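Local atomic coordinates of putative DNA-binding protein (PDB entry 2HX0), a protein that is of uncertain function but may bind DNA, and carries a magnesium site. Residues G28-V31 with F32-L35; H36-V39 with Q40-L44. The protein carries 2 engineered substitutions. All coordinates share one frame; numbering follows the deposited sequence.

Strand 15-25 leads into a loop that runs to the single helix of the chain, 31-42, which packs against the sheet. Contact 1, between 28-31 and 32-35, closes the start of that helix: Glu30 caps the first turn while the loop before it is bonded to strand 113-124. The chain then runs straight into contact 2, between 36-39 and 40-44, which closes the C-terminal turn and releases the chain toward strand 47-56. The two contacts neither nest nor cross; they follow end to end, their centres about 12 Å apart. Together they finish both ends of one helix, with contact 1 packed on strands 89-97, 103-108 and 113-124 and contact 2 beside strand 15-25.

Contact 1: residues G28-V31 with F32-L35; sequences GQEV and FSQL
The side-chain amides of Gln29 and Gln34 stack with their planes only 17° apart, Gln29 CD lying 3.8 Å from Gln34 CD, although the two chains cross at about a right angle. A water beside the stack donates to both carbonyl oxygens, reaching Gln29 OE1 at 2.9 Å and Gln34 OE1 at 2.8 Å; Gln29 OE1 also accepts from Leu26 N. Glutamine suits both places, since its flat amide can stack and still bind water. The other flat pair is the Glu30 carboxylate and the Phe32 ring, which lie side by side with planes 40° apart, Glu30 OE2 approaching the ring obliquely.

Glu30 is the N-cap residue of helix 31-42, and its carboxylate does the capping. Glu30 CG stands anti to the backbone N (chi1 -169°) and the chain bends at chi2, which folds the acid back over the first turn. There OE1 accepts from Ser33 N at 2.6 Å, on its syn side, while OE2 takes Phe32 N at 3.0 Å from above the carboxylate plane. The acid thus satisfies two first-turn N-H groups that have no carbonyl a turn earlier in the helix to bond to, and the helix dipole would probably favour its negative charge. The hydroxyl Ser33 OG sits between two Glu30 oxygens, 2.8 Å from OE1 and 2.9 Å from O. Behind the cap the helical bonding begins, with Gln34 N bonded to Glu30 O and Leu35 N to Val31 O.

On the inner side Val31 CG1 meets Leu35 CD1 at 3.8 Å, two branched apolar chains one turn apart and both buried. Gly111 N gives Glu30 OE2 a further bond, and Phe32 rests on Pro110 and Met108, close to the magnesium ligand His107. Val31 and Leu35 pack against strands 103-108 and 113-124.

Contact 2: residues H36-V39 with Q40-L44; sequences HAFV and QQNQL
Three backbone bonds carry helix 31-42 through its last turns: Gln40 N to His36 O, Gln41 N to Ala37 O and Asn42 N to Phe38 O. The helix closes in a Schellman motif. Gln43 takes a positive phi (47°), which reverses the chain so that Leu44 N reaches back to Val39 O at 3.0 Å; Gln43 N makes a weak bond to Gln40 O.

Along one flank His36 and Gln40 lie side by side. The imidazole of His36 is covered on one face by Gln40 CG, a CH-pi contact with the carbon 4.0 Å from the ring centroid, and the Gln40 side chain bends at chi2, carrying its amide alongside the ring. Both side chains have an N-H able to reach the carbonyl of Leu87: His36 NE2 and Gln40 NE2 each make a weak bond to Leu87 O.

On another flank the amide end of Asn42 covers one face of the Phe38 ring, whose plane is 51° from that of the amide. The ring also meets Tyr21 of strand 15-25, the two planes at about 85°, and packs on Asn14 of the second subunit. Val39 and Leu44 are both buried, a place that suits apolar side chains; a methyl of Val39, CG1, lies 4.2 Å from Leu44 CB. Beside the reversal, Gln43 NE2 donates to Gln40 O at 2.9 Å, in the carbonyl plane and on a lone pair.

Contact 1: residues G28-V31 with F32-L35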
loop_
_atom_site.group_PDB
_atom_site.type_symbol
_atom_site.label_atom_id
_atom_site.label_comp_id
_atom_site.label_asym_id
_atom_site.label_seq_id
_atom_site.Cartn_x
_atom_site.Cartn_y
_atom_site.Cartn_z
ATOM N N GLY A 28 -6.773 21.179 6.798
ATOM C CA GLY A 28 -5.807 22.244 6.986
ATOM C C GLY A 28 -4.463 21.854 7.562
ATOM O O GLY A 28 -3.503 22.617 7.464
ATOM N N GLN A 29 -4.374 20.671 8.160
ATOM C CA GLN A 29 -3.110 20.248 8.740
ATOM C C GLN A 29 -2.125 19.803 7.666
ATOM O O GLN A 29 -2.510 19.260 6.627
ATOM C CB GLN A 29 -3.333 19.118 9.754
ATOM C CG GLN A 29 -4.210 19.508 10.945
ATOM C CD GLN A 29 -4.235 18.442 12.026
ATOM O OE1 GLN A 29 -4.473 17.268 11.749
ATOM N NE2 GLN A 29 -3.997 18.849 13.268
ATOM N N GLU A 30 -0.848 20.058 7.922
ATOM C CA GLU A 30 0.218 19.690 7.000
ATOM C C GLU A 30 0.669 18.281 7.397
ATOM O O GLU A 30 0.964 18.017 8.563
ATOM C CB GLU A 30 1.353 20.714 7.113
ATOM C CG GLU A 30 2.424 20.630 6.038
ATOM C CD GLU A 30 3.443 19.560 6.331
ATOM O OE1 GLU A 30 3.835 19.435 7.510
ATOM O OE2 GLU A 30 3.862 18.852 5.391
ATOM N N VAL A 31 0.715 17.381 6.419
ATOM C CA VAL A 31 1.059 15.983 6.670
ATOM C C VAL A 31 2.419 15.668 7.284
ATOM O O VAL A 31 2.493 14.935 8.270
ATOM C CB VAL A 31 0.884 15.152 5.381
ATOM C CG1 VAL A 31 1.099 13.670 5.673
ATOM C CG2 VAL A 31 -0.513 15.368 4.833
ATOM N N PHE A 32 3.493 16.196 6.709
ATOM C CA PHE A 32 4.823 15.932 7.243
ATOM C C PHE A 32 4.929 16.276 8.724
ATOM O O PHE A 32 5.400 15.469 9.532
ATOM C CB PHE A 32 5.873 16.729 6.473
ATOM C CG PHE A 32 6.827 15.881 5.686
ATOM C CD1 PHE A 32 6.398 15.182 4.560
ATOM C CD2 PHE A 32 8.165 15.797 6.058
ATOM C CE1 PHE A 32 7.295 14.408 3.808
ATOM C CE2 PHE A 32 9.071 15.029 5.318
ATOM C CZ PHE A 32 8.632 14.336 4.191
ATOM N N SER A 33 4.492 17.479 9.083
ATOM C CA SER A 33 4.560 17.920 10.467
ATOM C C SER A 33 3.730 17.059 11.412
ATOM O O SER A 33 4.159 16.772 12.530
ATOM C CB SER A 33 4.134 19.391 10.577
ATOM O OG SER A 33 2.798 19.588 10.153
ATOM N N GLN A 34 2.546 16.647 10.969
ATOM C CA GLN A 34 1.689 15.810 11.802
ATOM C C GLN A 34 2.269 14.413 11.983
ATOM O O GLN A 34 2.178 13.839 13.065
ATOM C CB GLN A 34 0.285 15.709 11.203
ATOM C CG GLN A 34 -0.596 16.913 11.489
ATOM C CD GLN A 34 -0.743 17.191 12.977
ATOM O OE1 GLN A 34 -1.093 16.305 13.763
ATOM N NE2 GLN A 34 -0.481 18.433 13.371
ATOM N N LEU A 35 2.858 13.866 10.925
ATOM C CA LEU A 35 3.451 12.538 11.018
ATOM C C LEU A 35 4.620 12.576 11.993
ATOM O O LEU A 35 4.763 11.689 12.833
ATOM C CB LEU A 35 3.932 12.057 9.644
ATOM C CG LEU A 35 2.848 11.612 8.657
ATOM C CD1 LEU A 35 3.497 11.218 7.333
ATOM C CD2 LEU A 35 2.070 10.438 9.237
HETATM O O HOH W 1 -3.830 15.820 14.149
#

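Contact 2: residues H36-V39 with Q40-L44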
loop_
_atom_site.group_PDB
_atom_site.type_symbol
_atom_site.label_atom_id
_atom_site.label_comp_id
_atom_site.label_asym_id
_atom_site.label_seq_id
_atom_site.Cartn_x
_atom_site.Cartn_y
_atom_site.Cartn_z
ATOM N N HIS A 36 5.446 13.615 11.892
ATOM C CA HIS A 36 6.592 13.733 12.786
ATOM C C HIS A 36 6.125 13.927 14.224
ATOM O O HIS A 36 6.725 13.401 15.157
ATOM C CB HIS A 36 7.493 14.894 12.361
ATOM C CG HIS A 36 8.771 14.966 13.133
ATOM N ND1 HIS A 36 9.005 15.918 14.102
ATOM C CD2 HIS A 36 9.872 14.179 13.106
ATOM C CE1 HIS A 36 10.196 15.715 14.638
ATOM N NE2 HIS A 36 10.742 14.665 14.052
ATOM N N ALA A 37 5.047 14.681 14.408
ATOM C CA ALA A 37 4.526 14.898 15.751
ATOM C C ALA A 37 4.077 13.572 16.355
ATOM O O ALA A 37 4.298 13.313 17.535
ATOM C CB ALA A 37 3.357 15.875 15.720
ATOM N N PHE A 38 3.442 12.732 15.540
ATOM C CA PHE A 38 2.971 11.437 16.015
ATOM C C PHE A 38 4.161 10.540 16.353
ATOM O O PHE A 38 4.142 9.799 17.339
ATOM C CB PHE A 38 2.110 10.769 14.946
ATOM C CG PHE A 38 1.280 9.631 15.465
ATOM C CD1 PHE A 38 0.093 9.879 16.148
ATOM C CD2 PHE A 38 1.690 8.313 15.288
ATOM C CE1 PHE A 38 -0.683 8.830 16.651
ATOM C CE2 PHE A 38 0.924 7.249 15.786
ATOM C CZ PHE A 38 -0.266 7.509 16.469
ATOM N N VAL A 39 5.195 10.600 15.527
ATOM C CA VAL A 39 6.394 9.809 15.771
ATOM C C VAL A 39 7.040 10.234 17.087
ATOM O O VAL A 39 7.466 9.392 17.877
ATOM C CB VAL A 39 7.407 9.978 14.627
ATOM C CG1 VAL A 39 8.777 9.487 15.059
ATOM C CG2 VAL A 39 6.933 9.192 13.417
ATOM N N GLN A 40 7.100 11.542 17.323
ATOM C CA GLN A 40 7.689 12.061 18.549
ATOM C C GLN A 40 6.837 11.711 19.759
ATOM O O GLN A 40 7.354 11.304 20.794
ATOM C CB GLN A 40 7.853 13.580 18.460
ATOM C CG GLN A 40 9.052 14.025 17.640
ATOM C CD GLN A 40 10.369 13.582 18.261
ATOM O OE1 GLN A 40 10.608 13.792 19.451
ATOM N NE2 GLN A 40 11.229 12.970 17.455
ATOM N N GLN A 41 5.526 11.863 19.627
ATOM C CA GLN A 41 4.640 11.562 20.741
ATOM C C GLN A 41 4.763 10.124 21.221
ATOM O O GLN A 41 4.712 9.855 22.422
ATOM C CB GLN A 41 3.184 11.834 20.370
ATOM C CG GLN A 41 2.215 11.345 21.437
ATOM C CD GLN A 41 0.787 11.774 21.200
ATOM O OE1 GLN A 41 -0.112 11.388 21.947
ATOM N NE2 GLN A 41 0.565 12.579 20.167
ATOM N N ASN A 42 4.931 9.204 20.279
ATOM C CA ASN A 42 5.027 7.793 20.617
ATOM C C ASN A 42 6.441 7.229 20.558
ATOM O O ASN A 42 6.637 6.024 20.724
ATOM C CB ASN A 42 4.105 6.989 19.698
ATOM C CG ASN A 42 2.653 7.382 19.855
ATOM O OD1 ASN A 42 2.102 8.129 19.046
ATOM N ND2 ASN A 42 2.028 6.894 20.915
ATOM N N GLN A 43 7.416 8.105 20.343
ATOM C CA GLN A 43 8.818 7.710 20.265
ATOM C C GLN A 43 9.012 6.494 19.365
ATOM O O GLN A 43 9.666 5.522 19.739
ATOM C CB GLN A 43 9.363 7.420 21.665
ATOM C CG GLN A 43 9.461 8.659 22.546
ATOM C CD GLN A 43 10.503 9.640 22.046
ATOM O OE1 GLN A 43 11.702 9.356 22.075
ATOM N NE2 GLN A 43 10.053 10.794 21.569
ATOM N N LEU A 44 8.434 6.555 18.171
ATOM C CA LEU A 44 8.550 5.457 17.217
ATOM C C LEU A 44 9.967 5.414 16.643
ATOM O O LEU A 44 10.492 6.434 16.192
ATOM C CB LEU A 44 7.521 5.631 16.099
ATOM C CG LEU A 44 6.065 5.746 16.570
ATOM C CD1 LEU A 44 5.137 5.812 15.358
ATOM C CD2 LEU A 44 5.708 4.562 17.462
#